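Local structure of Fe-regulated protein B (Neisseria meningitidis, 4AIP) at residues 143-152 with 162-173; 177-188 with 201-209. The protein is an outer-membrane, TonB-dependent iron transporter, probably importing iron, perhaps as a siderophore complex, through a plugged beta-barrel. All blocks are in the same frame, centred on the assembly; numbering follows the deposited sequence.

Contact 1 of 2, residues 143-152 with 162-173; sequences LVKVVSVQKG and ATNGAIIAKTVD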
loop_
_atom_site.group_PDB
_atom_site.type_symbol
_atom_site.label_atom_id
_atom_site.label_comp_id
_atom_site.label_asym_id
_atom_site.label_seq_id
_atom_site.Cartn_x
_atom_site.Cartn_y
_atom_site.Cartn_z
ATOM N N LEU B 143 5.446 18.132 5.900
ATOM C CA LEU B 143 4.763 18.971 4.893
ATOM C C LEU B 143 5.132 20.476 4.917
ATOM O O LEU B 143 4.937 21.197 3.904
ATOM C CB LEU B 143 3.247 18.807 5.002
ATOM C CG LEU B 143 2.723 17.385 4.891
ATOM C CD1 LEU B 143 1.298 17.272 5.464
ATOM C CD2 LEU B 143 2.752 16.935 3.421
ATOM N N VAL B 144 5.671 20.967 6.035
ATOM C CA VAL B 144 5.560 22.403 6.259
ATOM C C VAL B 144 6.827 23.154 5.949
ATOM O O VAL B 144 7.893 22.567 5.996
ATOM C CB VAL B 144 4.959 22.754 7.697
ATOM C CG1 VAL B 144 3.908 21.786 8.078
ATOM C CG2 VAL B 144 5.979 22.687 8.751
ATOM N N LYS B 145 6.725 24.432 5.588
ATOM C CA LYS B 145 7.928 25.235 5.416
ATOM C C LYS B 145 8.121 26.253 6.497
ATOM O O LYS B 145 9.231 26.652 6.739
ATOM C CB LYS B 145 8.004 25.906 4.047
ATOM C CG LYS B 145 7.487 27.292 3.977
ATOM C CD LYS B 145 6.840 27.565 2.639
ATOM C CE LYS B 145 6.613 29.044 2.410
ATOM N NZ LYS B 145 7.834 29.826 2.169
ATOM N N VAL B 146 7.050 26.708 7.123
ATOM C CA VAL B 146 7.127 27.605 8.266
ATOM C C VAL B 146 6.006 27.287 9.247
ATOM O O VAL B 146 4.914 26.810 8.857
ATOM C CB VAL B 146 7.010 29.095 7.863
ATOM C CG1 VAL B 146 8.334 29.617 7.353
ATOM C CG2 VAL B 146 6.010 29.327 6.784
ATOM N N VAL B 147 6.328 27.502 10.525
ATOM C CA VAL B 147 5.357 27.526 11.603
ATOM C C VAL B 147 5.495 28.868 12.295
ATOM O O VAL B 147 6.609 29.341 12.551
ATOM C CB VAL B 147 5.577 26.374 12.595
ATOM C CG1 VAL B 147 4.470 26.320 13.574
ATOM C CG2 VAL B 147 5.644 25.047 11.844
ATOM N N SER B 148 4.351 29.486 12.575
ATOM C CA SER B 148 4.222 30.742 13.300
ATOM C C SER B 148 3.099 30.544 14.314
ATOM O O SER B 148 2.366 29.544 14.269
ATOM C CB SER B 148 3.808 31.868 12.331
ATOM O OG SER B 148 4.867 32.291 11.449
ATOM N N VAL B 149 2.969 31.491 15.230
ATOM C CA VAL B 149 1.980 31.397 16.335
ATOM C C VAL B 149 1.381 32.786 16.573
ATOM O O VAL B 149 2.030 33.816 16.373
ATOM C CB VAL B 149 2.607 30.759 17.630
ATOM C CG1 VAL B 149 3.571 31.701 18.234
ATOM C CG2 VAL B 149 1.579 30.342 18.642
ATOM N N GLN B 150 0.111 32.799 16.909
ATOM C CA GLN B 150 -0.568 34.029 17.266
ATOM C C GLN B 150 -1.428 33.668 18.457
ATOM O O GLN B 150 -2.186 32.658 18.420
ATOM C CB GLN B 150 -1.338 34.663 16.063
ATOM C CG GLN B 150 -2.844 34.353 15.899
ATOM C CD GLN B 150 -3.842 35.066 16.902
ATOM O OE1 GLN B 150 -3.496 35.907 17.753
ATOM N NE2 GLN B 150 -5.104 34.679 16.780
ATOM N N LYS B 151 -1.301 34.472 19.513
ATOM C CA LYS B 151 -1.784 34.067 20.840
ATOM C C LYS B 151 -2.884 34.978 21.271
ATOM O O LYS B 151 -2.817 36.186 21.023
ATOM C CB LYS B 151 -0.649 34.112 21.850
ATOM C CG LYS B 151 0.577 33.337 21.419
ATOM C CD LYS B 151 1.653 33.308 22.541
ATOM C CE LYS B 151 3.023 33.312 21.884
ATOM N NZ LYS B 151 4.136 32.898 22.756
ATOM N N GLY B 152 -3.913 34.410 21.903
ATOM C CA GLY B 152 -5.073 35.225 22.358
ATOM C C GLY B 152 -5.925 35.707 21.165
ATOM O O GLY B 152 -5.818 35.170 20.020
ATOM N N ALA B 162 -10.815 33.732 15.944
ATOM C CA ALA B 162 -9.573 34.024 16.605
ATOM C C ALA B 162 -9.645 34.522 18.046
ATOM O O ALA B 162 -9.075 35.584 18.357
ATOM C CB ALA B 162 -8.722 34.996 15.766
ATOM N N THR B 163 -10.243 33.736 18.932
ATOM C CA THR B 163 -10.424 34.165 20.290
ATOM C C THR B 163 -9.186 33.865 21.096
ATOM O O THR B 163 -8.699 34.714 21.882
ATOM C CB THR B 163 -11.646 33.519 20.994
ATOM O OG1 THR B 163 -11.492 32.117 21.009
ATOM C CG2 THR B 163 -12.991 33.906 20.349
ATOM N N ASN B 164 -8.639 32.674 20.909
ATOM C CA ASN B 164 -7.527 32.284 21.748
ATOM C C ASN B 164 -6.189 32.050 20.997
ATOM O O ASN B 164 -5.177 31.765 21.656
ATOM C CB ASN B 164 -7.921 31.068 22.590
ATOM C CG ASN B 164 -8.494 31.467 23.921
ATOM O OD1 ASN B 164 -9.514 30.917 24.416
ATOM N ND2 ASN B 164 -7.823 32.451 24.554
ATOM N N GLY B 165 -6.186 32.172 19.649
ATOM C CA GLY B 165 -4.919 32.114 18.901
ATOM C C GLY B 165 -4.767 30.833 18.090
ATOM O O GLY B 165 -5.699 29.979 18.045
ATOM N N ALA B 166 -3.610 30.678 17.438
ATOM C CA ALA B 166 -3.453 29.637 16.434
ATOM C C ALA B 166 -2.013 29.249 16.162
ATOM O O ALA B 166 -1.101 30.096 16.209
ATOM C CB ALA B 166 -4.092 30.090 15.181
ATOM N N ILE B 167 -1.790 27.957 15.912
ATOM C CA ILE B 167 -0.555 27.572 15.207
ATOM C C ILE B 167 -0.852 27.728 13.704
ATOM O O ILE B 167 -1.917 27.280 13.231
ATOM C CB ILE B 167 -0.059 26.147 15.544
ATOM C CG1 ILE B 167 0.493 26.116 16.946
ATOM C CG2 ILE B 167 1.106 25.751 14.645
ATOM C CD1 ILE B 167 -0.498 25.885 17.933
ATOM N N ILE B 168 0.055 28.403 12.999
ATOM C CA ILE B 168 -0.105 28.744 11.624
ATOM C C ILE B 168 1.075 28.197 10.815
ATOM O O ILE B 168 2.251 28.492 11.105
ATOM C CB ILE B 168 -0.118 30.262 11.502
ATOM C CG1 ILE B 168 -1.298 30.849 12.350
ATOM C CG2 ILE B 168 -0.063 30.699 10.007
ATOM C CD1 ILE B 168 -1.321 32.400 12.347
ATOM N N ALA B 169 0.762 27.409 9.797
ATOM C CA ALA B 169 1.804 26.736 9.026
ATOM C C ALA B 169 1.490 26.898 7.584
ATOM O O ALA B 169 0.299 26.916 7.223
ATOM C CB ALA B 169 1.852 25.259 9.375
ATOM N N LYS B 170 2.564 26.986 6.788
ATOM C CA LYS B 170 2.529 27.006 5.321
ATOM C C LYS B 170 3.227 25.760 4.813
ATOM O O LYS B 170 4.275 25.395 5.340
ATOM C CB LYS B 170 3.232 28.258 4.792
ATOM C CG LYS B 170 2.655 29.547 5.344
ATOM C CD LYS B 170 3.064 30.728 4.508
ATOM C CE LYS B 170 2.361 32.021 4.957
ATOM N NZ LYS B 170 3.285 33.168 4.799
ATOM N N THR B 171 2.623 25.082 3.839
ATOM C CA THR B 171 3.247 23.942 3.192
ATOM C C THR B 171 4.430 24.402 2.314
ATOM O O THR B 171 4.552 25.564 1.898
ATOM C CB THR B 171 2.251 23.161 2.359
ATOM O OG1 THR B 171 1.628 24.093 1.454
ATOM C CG2 THR B 171 1.209 22.545 3.269
ATOM N N VAL B 172 5.318 23.464 2.043
ATOM C CA VAL B 172 6.507 23.754 1.311
ATOM C C VAL B 172 6.237 23.966 -0.184
ATOM O O VAL B 172 5.261 23.427 -0.753
ATOM C CB VAL B 172 7.554 22.628 1.549
ATOM C CG1 VAL B 172 6.934 21.235 1.258
ATOM C CG2 VAL B 172 8.769 22.881 0.658
ATOM N N ASP B 173 7.115 24.765 -0.793
ATOM C CA ASP B 173 7.013 25.112 -2.163
ATOM C C ASP B 173 8.260 24.737 -2.952
ATOM O O ASP B 173 9.371 24.579 -2.410
ATOM C CB ASP B 173 6.826 26.625 -2.258
ATOM C CG ASP B 173 5.531 27.008 -2.852
ATOM O OD1 ASP B 173 5.216 26.531 -3.988
ATOM O OD2 ASP B 173 4.840 27.809 -2.161
#
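L143 meets V172, just past the C-terminal end of strand 165-171: its carbonyl O takes the N-H of V172 at 3.0 Å, and CG1 of V172, set between its backbone N and carbonyl carbon (chi1 53°), presses on the same oxygen. K145 N then bonds to K170 O at 2.6 Å, nearly straight at 173°, while V146 O receives K170 N. Two residues thus face one, a classic beta bulge that shifts the register by one residue past V144. K145 sets its CB against V172 CA, and its chain bends so that CD lies 3.1 Å from T171 O, a packing contact. V146 lies side by side with K170, CG2 3.6 Å from K170 CB. On the other face V147 CG1 meets I167 CG2 at 3.6 Å. S148 and I168 exchange two backbone bonds, S148 N to I168 O being 2.7 Å; S148 OG turns to N70. V149 packs its CG2 against A166 O. Q150 N donates to A166 O, and G152 N closes the pairing with a weak bond to N164 O at 2.9 Å. The axes of the paired runs 146-151 and 165-171 are antiparallel at 177°. Within a mixed four-stranded plug sheet, strand 144-151 is flanked by 67-73 and strand 165-171 by 118-121; L109 and L107 pack on V149 and I167, respectively, and strand 246-259 adjoins L143 and V172.

Contact 2 of 2, residues 177-188 with 201-209; sequences LLKGLDKNWGVR and YGASVFGKE. With N8E (3,6,9,12,15-pentaoxatricosan-1-ol), chain F.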
loop_
_atom_site.group_PDB
_atom_site.type_symbol
_atom_site.label_atom_id
_atom_site.label_comp_id
_atom_site.label_asym_id
_atom_site.label_seq_id
_atom_site.Cartn_x
_atom_site.Cartn_y
_atom_site.Cartn_z
ATOM N N LEU B 177 12.517 24.409 -2.096
ATOM C CA LEU B 177 13.300 23.184 -2.261
ATOM C C LEU B 177 14.438 23.406 -3.216
ATOM O O LEU B 177 15.467 22.783 -3.099
ATOM C CB LEU B 177 12.464 22.013 -2.711
ATOM C CG LEU B 177 11.459 21.620 -1.663
ATOM C CD1 LEU B 177 10.425 20.695 -2.312
ATOM C CD2 LEU B 177 12.211 20.924 -0.574
ATOM N N LEU B 178 14.264 24.313 -4.147
ATOM C CA LEU B 178 15.346 24.638 -5.077
ATOM C C LEU B 178 16.465 25.453 -4.452
ATOM O O LEU B 178 17.528 25.621 -5.095
ATOM C CB LEU B 178 14.800 25.408 -6.293
ATOM C CG LEU B 178 13.868 24.568 -7.172
ATOM C CD1 LEU B 178 13.000 25.488 -7.991
ATOM C CD2 LEU B 178 14.679 23.559 -8.089
ATOM N N LYS B 179 16.215 25.969 -3.233
ATOM C CA LYS B 179 17.070 26.936 -2.555
ATOM C C LYS B 179 18.565 26.622 -2.756
ATOM O O LYS B 179 19.315 27.433 -3.369
ATOM C CB LYS B 179 16.707 27.035 -1.069
ATOM C CG LYS B 179 17.439 28.173 -0.283
ATOM C CD LYS B 179 16.675 29.477 -0.279
ATOM C CE LYS B 179 15.547 29.431 0.764
ATOM N NZ LYS B 179 14.285 30.139 0.316
ATOM N N GLY B 180 19.001 25.458 -2.284
ATOM C CA GLY B 180 20.431 25.143 -2.348
ATOM C C GLY B 180 21.067 24.842 -3.719
ATOM O O GLY B 180 22.283 24.720 -3.818
ATOM N N LEU B 181 20.257 24.727 -4.772
ATOM C CA LEU B 181 20.684 24.154 -6.046
ATOM C C LEU B 181 20.801 25.218 -7.121
ATOM O O LEU B 181 20.111 26.230 -7.058
ATOM C CB LEU B 181 19.669 23.112 -6.481
ATOM C CG LEU B 181 19.164 22.098 -5.454
ATOM C CD1 LEU B 181 17.894 21.482 -5.958
ATOM C CD2 LEU B 181 20.202 21.017 -5.170
ATOM N N ASP B 182 21.652 24.997 -8.120
ATOM C CA ASP B 182 21.915 26.041 -9.146
ATOM C C ASP B 182 21.274 25.703 -10.503
ATOM O O ASP B 182 21.889 25.838 -11.549
ATOM C CB ASP B 182 23.432 26.296 -9.316
ATOM C CG ASP B 182 24.140 26.794 -8.013
ATOM O OD1 ASP B 182 23.503 26.921 -6.934
ATOM O OD2 ASP B 182 25.368 27.052 -8.074
ATOM N N LYS B 183 20.019 25.263 -10.453
ATOM C CA LYS B 183 19.281 24.748 -11.607
ATOM C C LYS B 183 17.765 24.774 -11.351
ATOM O O LYS B 183 17.322 25.169 -10.274
ATOM C CB LYS B 183 19.744 23.320 -11.956
ATOM C CG LYS B 183 19.950 22.403 -10.776
ATOM C CD LYS B 183 20.227 21.002 -11.226
ATOM C CE LYS B 183 20.402 20.127 -10.015
ATOM N NZ LYS B 183 19.571 18.925 -10.126
ATOM N N ASN B 184 16.990 24.323 -12.333
ATOM C CA ASN B 184 15.536 24.426 -12.299
ATOM C C ASN B 184 14.715 23.180 -11.901
ATOM O O ASN B 184 13.484 23.171 -12.013
ATOM C CB ASN B 184 15.038 24.941 -13.646
ATOM C CG ASN B 184 15.423 26.407 -13.914
ATOM O OD1 ASN B 184 15.357 26.866 -15.058
ATOM N ND2 ASN B 184 15.816 27.138 -12.866
ATOM N N TRP B 185 15.392 22.134 -11.452
ATOM C CA TRP B 185 14.725 20.961 -10.935
ATOM C C TRP B 185 15.622 20.410 -9.835
ATOM O O TRP B 185 16.751 20.859 -9.690
ATOM C CB TRP B 185 14.531 19.910 -12.033
ATOM C CG TRP B 185 15.852 19.468 -12.569
ATOM C CD1 TRP B 185 16.610 20.105 -13.519
ATOM C CD2 TRP B 185 16.606 18.326 -12.151
ATOM N NE1 TRP B 185 17.769 19.415 -13.729
ATOM C CE2 TRP B 185 17.813 18.327 -12.905
ATOM C CE3 TRP B 185 16.387 17.299 -11.191
ATOM C CZ2 TRP B 185 18.845 17.329 -12.737
ATOM C CZ3 TRP B 185 17.386 16.306 -11.022
ATOM C CH2 TRP B 185 18.608 16.324 -11.817
ATOM N N GLY B 186 15.123 19.445 -9.069
ATOM C CA GLY B 186 15.888 18.847 -7.997
ATOM C C GLY B 186 15.149 17.728 -7.322
ATOM O O GLY B 186 13.942 17.598 -7.463
ATOM N N VAL B 187 15.901 16.894 -6.616
ATOM C CA VAL B 187 15.356 15.784 -5.829
ATOM C C VAL B 187 15.828 15.954 -4.398
ATOM O O VAL B 187 16.944 16.448 -4.139
ATOM C CB VAL B 187 15.772 14.395 -6.363
ATOM C CG1 VAL B 187 15.206 13.333 -5.515
ATOM C CG2 VAL B 187 15.192 14.148 -7.748
ATOM N N ARG B 188 14.968 15.564 -3.462
ATOM C CA ARG B 188 15.341 15.604 -2.062
ATOM C C ARG B 188 14.972 14.317 -1.401
ATOM O O ARG B 188 13.825 13.927 -1.404
ATOM C CB ARG B 188 14.666 16.765 -1.367
ATOM C CG ARG B 188 15.244 17.103 -0.010
ATOM C CD ARG B 188 14.098 17.233 0.966
ATOM N NE ARG B 188 14.451 17.838 2.235
ATOM C CZ ARG B 188 14.062 17.337 3.415
ATOM N NH1 ARG B 188 13.346 16.216 3.455
ATOM N NH2 ARG B 188 14.431 17.908 4.554
ATOM N N TYR B 201 11.299 7.930 6.165
ATOM C CA TYR B 201 11.957 8.301 4.890
ATOM C C TYR B 201 10.993 9.107 4.061
ATOM O O TYR B 201 9.816 9.168 4.344
ATOM C CB TYR B 201 12.422 7.078 4.072
ATOM C CG TYR B 201 11.304 6.085 3.832
ATOM C CD1 TYR B 201 11.017 5.068 4.785
ATOM C CD2 TYR B 201 10.517 6.159 2.674
ATOM C CE1 TYR B 201 9.990 4.162 4.590
ATOM C CE2 TYR B 201 9.475 5.239 2.464
ATOM C CZ TYR B 201 9.218 4.253 3.439
ATOM O OH TYR B 201 8.187 3.346 3.264
ATOM N N GLY B 202 11.495 9.731 3.030
ATOM C CA GLY B 202 10.661 10.472 2.154
ATOM C C GLY B 202 11.431 10.871 0.938
ATOM O O GLY B 202 12.658 10.757 0.880
ATOM N N ALA B 203 10.706 11.356 -0.036
ATOM C CA ALA B 203 11.331 11.836 -1.206
ATOM C C ALA B 203 10.453 12.904 -1.744
ATOM O O ALA B 203 9.260 12.999 -1.457
ATOM C CB ALA B 203 11.530 10.711 -2.235
ATOM N N SER B 204 11.064 13.711 -2.570
ATOM C CA SER B 204 10.436 14.876 -3.075
ATOM C C SER B 204 11.116 15.235 -4.379
ATOM O O SER B 204 12.324 15.195 -4.500
ATOM C CB SER B 204 10.560 15.963 -2.016
ATOM O OG SER B 204 10.477 17.196 -2.614
ATOM N N VAL B 205 10.304 15.521 -5.378
ATOM C CA VAL B 205 10.794 15.956 -6.695
ATOM C C VAL B 205 10.094 17.271 -7.022
ATOM O O VAL B 205 8.932 17.457 -6.701
ATOM C CB VAL B 205 10.577 14.833 -7.774
ATOM C CG1 VAL B 205 9.091 14.478 -7.945
ATOM C CG2 VAL B 205 11.192 15.219 -9.109
ATOM N N PHE B 206 10.808 18.205 -7.603
ATOM C CA PHE B 206 10.296 19.555 -7.755
ATOM C C PHE B 206 10.961 20.272 -8.913
ATOM O O PHE B 206 12.082 19.961 -9.299
ATOM C CB PHE B 206 10.520 20.329 -6.446
ATOM C CG PHE B 206 11.862 20.096 -5.831
ATOM C CD1 PHE B 206 12.071 19.023 -4.965
ATOM C CD2 PHE B 206 12.943 20.931 -6.137
ATOM C CE1 PHE B 206 13.326 18.793 -4.417
ATOM C CE2 PHE B 206 14.190 20.720 -5.560
ATOM C CZ PHE B 206 14.382 19.646 -4.725
ATOM N N GLY B 207 10.292 21.254 -9.475
ATOM C CA GLY B 207 10.925 22.004 -10.541
ATOM C C GLY B 207 10.152 23.177 -11.077
ATOM O O GLY B 207 9.131 23.553 -10.543
ATOM N N LYS B 208 10.668 23.728 -12.160
ATOM C CA LYS B 208 10.215 24.979 -12.751
ATOM C C LYS B 208 10.504 25.000 -14.316
ATOM O O LYS B 208 11.602 24.682 -14.791
ATOM C CB LYS B 208 10.787 26.136 -11.906
ATOM C CG LYS B 208 11.427 27.306 -12.565
ATOM C CD LYS B 208 11.949 28.373 -11.506
ATOM C CE LYS B 208 13.371 27.980 -11.014
ATOM N NZ LYS B 208 14.159 29.084 -10.253
ATOM N N GLU B 209 9.488 25.296 -15.116
ATOM C CA GLU B 209 9.680 25.504 -16.543
ATOM C C GLU B 209 8.817 26.649 -17.076
ATOM O O GLU B 209 7.583 26.636 -16.935
ATOM C CB GLU B 209 9.385 24.230 -17.351
ATOM C CG GLU B 209 9.845 24.364 -18.848
ATOM C CD GLU B 209 9.647 23.107 -19.770
ATOM O OE1 GLU B 209 8.979 22.107 -19.409
ATOM O OE2 GLU B 209 10.166 23.126 -20.902
HETATM C C01 N8E F . -3.883 10.553 -2.673
HETATM C C02 N8E F . -3.745 12.010 -2.276
HETATM C C03 N8E F . -2.281 12.411 -2.175
HETATM C C04 N8E F . -1.655 12.805 -3.508
HETATM C C05 N8E F . -1.720 14.291 -3.790
HETATM C C06 N8E F . -1.840 14.568 -5.288
HETATM C C07 N8E F . -3.248 14.563 -5.776
HETATM C C08 N8E F . -3.491 15.435 -7.009
HETATM O O09 N8E F . -3.383 16.814 -6.689
HETATM C C10 N8E F . -3.536 17.733 -7.742
HETATM C C11 N8E F . -2.859 19.061 -7.411
HETATM O O12 N8E F . -1.943 19.372 -8.440
HETATM C C13 N8E F . -0.554 19.116 -8.280
HETATM C C14 N8E F . 0.039 19.315 -9.669
HETATM O O15 N8E F . 1.020 18.309 -9.947
HETATM C C16 N8E F . 0.941 17.752 -11.261
HETATM C C17 N8E F . 1.727 18.615 -12.227
HETATM O O18 N8E F . 3.089 18.180 -12.175
HETATM C C19 N8E F . 4.046 19.257 -12.169
HETATM C C20 N8E F . 4.366 19.904 -13.527
HETATM O O21 N8E F . 4.502 21.328 -13.387
HETATM C C22 N8E F . 5.858 21.757 -13.363
HETATM C C23 N8E F . 5.939 22.846 -14.410
HETATM O O24 N8E F . 7.312 23.215 -14.635
#
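The ring of F206 is clamped between L177 and G186. CB of L177 stands 3.4 Å from the ring centroid and only 4° off its normal, a CH-pi contact over the middle of one face. The opposite face rests on the backbone of G186, whose O lies 3.2 Å above the ring plane. G186 has no side chain, and the ring lies directly on its backbone, filling the hollow there. The chi1 of F206, 43°, swings the ring across the neighbouring strand, where two leucine methyls meet one stretch of its edge: CD2 of L178 in the ring plane, 3.7 Å from F206 CD2, and CD1 of L181 3.8 Å from F206 CE2. L177 CD1 fills the notch between the ring and S204, reaching S204 OG at 3.5 Å.

Beyond the ring, K208 bends at chi3 and brings its CE to the ND2 end of the N184 amide and beside L178 CD1, while its NZ has a weak bond to Q175. Backbone bonds hold the two strands in register, F206 N to G186 O at 3.2 Å and R188 N to S204 O at 2.9 Å; the guanidinium of R188 leads away to a salt bridge with D78. At the strand end, E209 N lies 3.0 Å from O24 of the detergent N8E, and the E209 carboxylate pairs with K699 of the second subunit. Strands 185-194 and 198-209, antiparallel at 175° over the paired segment, form a beta hairpin of the transmembrane barrel, with helix 174-178 packed on the F206 face, in keeping with the TonB-dependent receptor fold.

The two contacts come in series along the chain, contact 1 closing before contact 2 opens, with centres about 24 Å apart. Contact 1 lies about 8 Å from the centre of the chain, in the plug sheet; contact 2, about 29 Å out, belongs to the barrel hairpin 185-194 and 198-209. Helix 174-178 follows strand 165-171 after two residues, and the contacts touch where V172 CG2 packs on L177 CG at 3.8 Å. The geometry therefore marks the passage from plug to barrel: a short helix and the turn and loop after it carry the chain from the plug to the first barrel strand. The paired segments share no sheet, so this joint links two separate parts of the transporter.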